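Local coordinates for protein similar to hydroxylamine oxidoreductase (Kuenenia stuttgartiensis, PDB 6H5L) that probably acts as a multiheme reductase related to hydroxylamine oxidoreductase, passing electrons along its c-type hemes, at residues A341-W346 with S365-M370. Sequence-based numbering, arbitrary orientation.
Sequences AKRSYW and SLDQFM. With HEC (heme c), chain I.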
# COMPACT_ATOMS: atom_id res chain seq x y z
N ALA A 341 21.70 -1.83 -50.16
CA ALA A 341 22.00 -2.35 -48.83
C ALA A 341 21.45 -1.43 -47.74
O ALA A 341 20.92 -1.90 -46.73
CB ALA A 341 23.51 -2.54 -48.67
N LYS A 342 21.58 -0.11 -47.93
CA LYS A 342 20.99 0.83 -46.99
C LYS A 342 19.48 0.65 -46.90
O LYS A 342 18.91 0.67 -45.80
CB LYS A 342 21.32 2.27 -47.40
CG LYS A 342 22.76 2.69 -47.17
CD LYS A 342 22.95 4.15 -47.57
CE LYS A 342 24.39 4.59 -47.42
NZ LYS A 342 24.59 5.98 -47.92
N ARG A 343 18.82 0.46 -48.05
CA ARG A 343 17.38 0.22 -48.04
C ARG A 343 17.04 -1.07 -47.30
O ARG A 343 16.03 -1.15 -46.60
CB ARG A 343 16.86 0.17 -49.48
CG ARG A 343 15.41 -0.27 -49.64
CD ARG A 343 14.46 0.62 -48.86
NE ARG A 343 14.66 2.03 -49.14
CZ ARG A 343 14.16 2.66 -50.20
NH1 ARG A 343 13.43 2.00 -51.09
NH2 ARG A 343 14.40 3.95 -50.38
N SER A 344 17.90 -2.09 -47.43
CA SER A 344 17.67 -3.34 -46.70
C SER A 344 17.80 -3.14 -45.20
O SER A 344 17.08 -3.78 -44.42
CB SER A 344 18.64 -4.42 -47.18
OG SER A 344 19.97 -4.14 -46.76
N TYR A 345 18.72 -2.26 -44.77
CA TYR A 345 18.82 -1.95 -43.35
C TYR A 345 17.56 -1.28 -42.84
O TYR A 345 17.10 -1.55 -41.73
CB TYR A 345 20.04 -1.07 -43.08
CG TYR A 345 21.35 -1.61 -43.61
CD1 TYR A 345 21.55 -2.98 -43.79
CD2 TYR A 345 22.40 -0.76 -43.93
CE1 TYR A 345 22.75 -3.47 -44.27
CE2 TYR A 345 23.60 -1.24 -44.41
CZ TYR A 345 23.77 -2.60 -44.58
OH TYR A 345 24.96 -3.08 -45.06
N TRP A 346 16.98 -0.38 -43.64
CA TRP A 346 15.69 0.21 -43.30
C TRP A 346 14.62 -0.86 -43.16
O TRP A 346 13.81 -0.83 -42.23
CB TRP A 346 15.28 1.24 -44.35
CG TRP A 346 16.01 2.54 -44.28
CD1 TRP A 346 16.96 3.00 -45.14
CD2 TRP A 346 15.84 3.57 -43.29
NE1 TRP A 346 17.40 4.24 -44.76
CE2 TRP A 346 16.73 4.61 -43.62
CE3 TRP A 346 15.03 3.70 -42.16
CZ2 TRP A 346 16.83 5.78 -42.86
CZ3 TRP A 346 15.13 4.86 -41.41
CH2 TRP A 346 16.03 5.88 -41.76
N SER A 365 7.35 3.35 -52.79
CA SER A 365 6.51 4.49 -53.12
C SER A 365 7.19 5.80 -52.76
O SER A 365 7.00 6.81 -53.45
CB SER A 365 5.16 4.39 -52.41
OG SER A 365 4.48 3.20 -52.78
N LEU A 366 7.99 5.81 -51.69
CA LEU A 366 8.82 6.98 -51.39
C LEU A 366 9.78 7.28 -52.54
O LEU A 366 9.97 8.44 -52.91
CB LEU A 366 9.59 6.76 -50.09
CG LEU A 366 10.73 7.74 -49.80
CD1 LEU A 366 10.19 9.15 -49.57
CD2 LEU A 366 11.56 7.27 -48.61
N ASP A 367 10.39 6.24 -53.10
CA ASP A 367 11.28 6.43 -54.24
C ASP A 367 10.52 6.97 -55.45
O ASP A 367 11.00 7.88 -56.14
CB ASP A 367 11.97 5.11 -54.60
CG ASP A 367 12.82 4.57 -53.47
OD1 ASP A 367 13.33 5.38 -52.67
OD2 ASP A 367 12.97 3.33 -53.38
N GLN A 368 9.32 6.44 -55.70
CA GLN A 368 8.53 6.90 -56.84
C GLN A 368 8.10 8.35 -56.67
O GLN A 368 8.10 9.12 -57.63
CB GLN A 368 7.32 6.00 -57.04
CG GLN A 368 7.67 4.61 -57.53
CD GLN A 368 8.47 4.63 -58.82
OE1 GLN A 368 9.45 3.90 -58.96
NE2 GLN A 368 8.06 5.47 -59.76
N PHE A 369 7.72 8.74 -55.45
CA PHE A 369 7.37 10.13 -55.19
C PHE A 369 8.56 11.05 -55.46
O PHE A 369 8.40 12.14 -56.02
CB PHE A 369 6.87 10.30 -53.76
CG PHE A 369 6.63 11.73 -53.37
CD1 PHE A 369 5.40 12.34 -53.62
CD2 PHE A 369 7.62 12.48 -52.76
CE1 PHE A 369 5.17 13.65 -53.26
CE2 PHE A 369 7.40 13.80 -52.40
CZ PHE A 369 6.17 14.38 -52.65
N MET A 370 9.76 10.62 -55.06
CA MET A 370 10.94 11.46 -55.24
C MET A 370 11.34 11.54 -56.71
O MET A 370 11.82 12.59 -57.17
CB MET A 370 12.09 10.93 -54.39
CG MET A 370 11.86 11.10 -52.91
SD MET A 370 11.54 12.83 -52.52
CE MET A 370 13.20 13.51 -52.58
FE HEC I . 13.19 10.09 -40.46
CHA HEC I . 14.34 10.49 -43.61
CHB HEC I . 14.57 13.12 -39.53
CHC HEC I . 11.77 9.84 -37.34
CHD HEC I . 12.35 6.80 -41.07
NA HEC I . 14.18 11.59 -41.41
C1A HEC I . 14.71 11.44 -42.68
C2A HEC I . 15.72 12.46 -42.85
C3A HEC I . 15.78 13.19 -41.73
C4A HEC I . 14.82 12.65 -40.80
CMA HEC I . 16.72 14.39 -41.47
CAA HEC I . 16.57 12.68 -44.11
CBA HEC I . 17.81 11.80 -44.01
CGA HEC I . 17.56 10.51 -44.75
O1A HEC I . 17.54 9.44 -44.09
O2A HEC I . 17.38 10.56 -45.99
NB HEC I . 13.22 11.24 -38.73
C1B HEC I . 13.76 12.51 -38.61
C2B HEC I . 13.30 13.08 -37.37
C3B HEC I . 12.53 12.17 -36.75
C4B HEC I . 12.46 11.00 -37.61
CMB HEC I . 13.69 14.47 -36.83
CAB HEC I . 11.84 12.34 -35.39
CBB HEC I . 10.76 13.45 -35.42
NC HEC I . 12.29 8.58 -39.39
C1C HEC I . 11.69 8.72 -38.15
C2C HEC I . 10.84 7.57 -37.92
C3C HEC I . 11.13 6.67 -38.86
C4C HEC I . 11.96 7.32 -39.86
CMC HEC I . 10.17 7.24 -36.56
CAC HEC I . 10.55 5.24 -38.98
CBC HEC I . 9.04 5.30 -39.31
ND HEC I . 13.34 8.82 -42.09
C1D HEC I . 12.88 7.51 -42.13
C2D HEC I . 13.06 7.00 -43.47
C3D HEC I . 13.68 8.16 -44.27
C4D HEC I . 13.82 9.24 -43.32
CMD HEC I . 12.70 5.60 -44.00
CAD HEC I . 14.08 8.15 -45.76
CBD HEC I . 15.43 7.46 -45.87
CGD HEC I . 15.91 7.48 -47.29
O1D HEC I . 15.44 6.63 -48.10
O2D HEC I . 16.77 8.33 -47.62
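Arg-343 and Asp-367 form a bidentate salt bridge between helices 337-350 and 356-389. The backbones are far apart, with 10.7 Å from Arg-343 CA to Asp-367 CA, and the arginine covers about half of that gap. Its CB points toward the second helix. CG lies anti to the backbone N (chi1 172°) and carries the chain outward. The chain then bends about CB-CG and again about CG-CD, which turns the guanidinium end-on to the carboxylate. Along the way the side chain packs on Ile-301 and Leu-363. At the tip, Arg-343 NH1 donates to Asp-367 OD2 at 2.7 Å. Arg-343 NH2 donates almost straight to the syn lone pair of Asp-367 OD1 at 2.9 Å. The two flat groups are nearly coplanar, 17° apart. OD1 also accepts from Trp-302 NE1, which helps fix the carboxylate. A methionine in place of Arg-343 would probably leave the Asp-367 carboxylate without its counter-charge. Arg-343 NH2 also lies 3.7 Å from heme propionate O1D. Leu-366 CD2 touches heme CAD at 3.9 Å, while Trp-346 lays a ring face against heme CMD. This is an interhelical salt bridge at the propionate edge of a heme c pocket in a multiheme cytochrome.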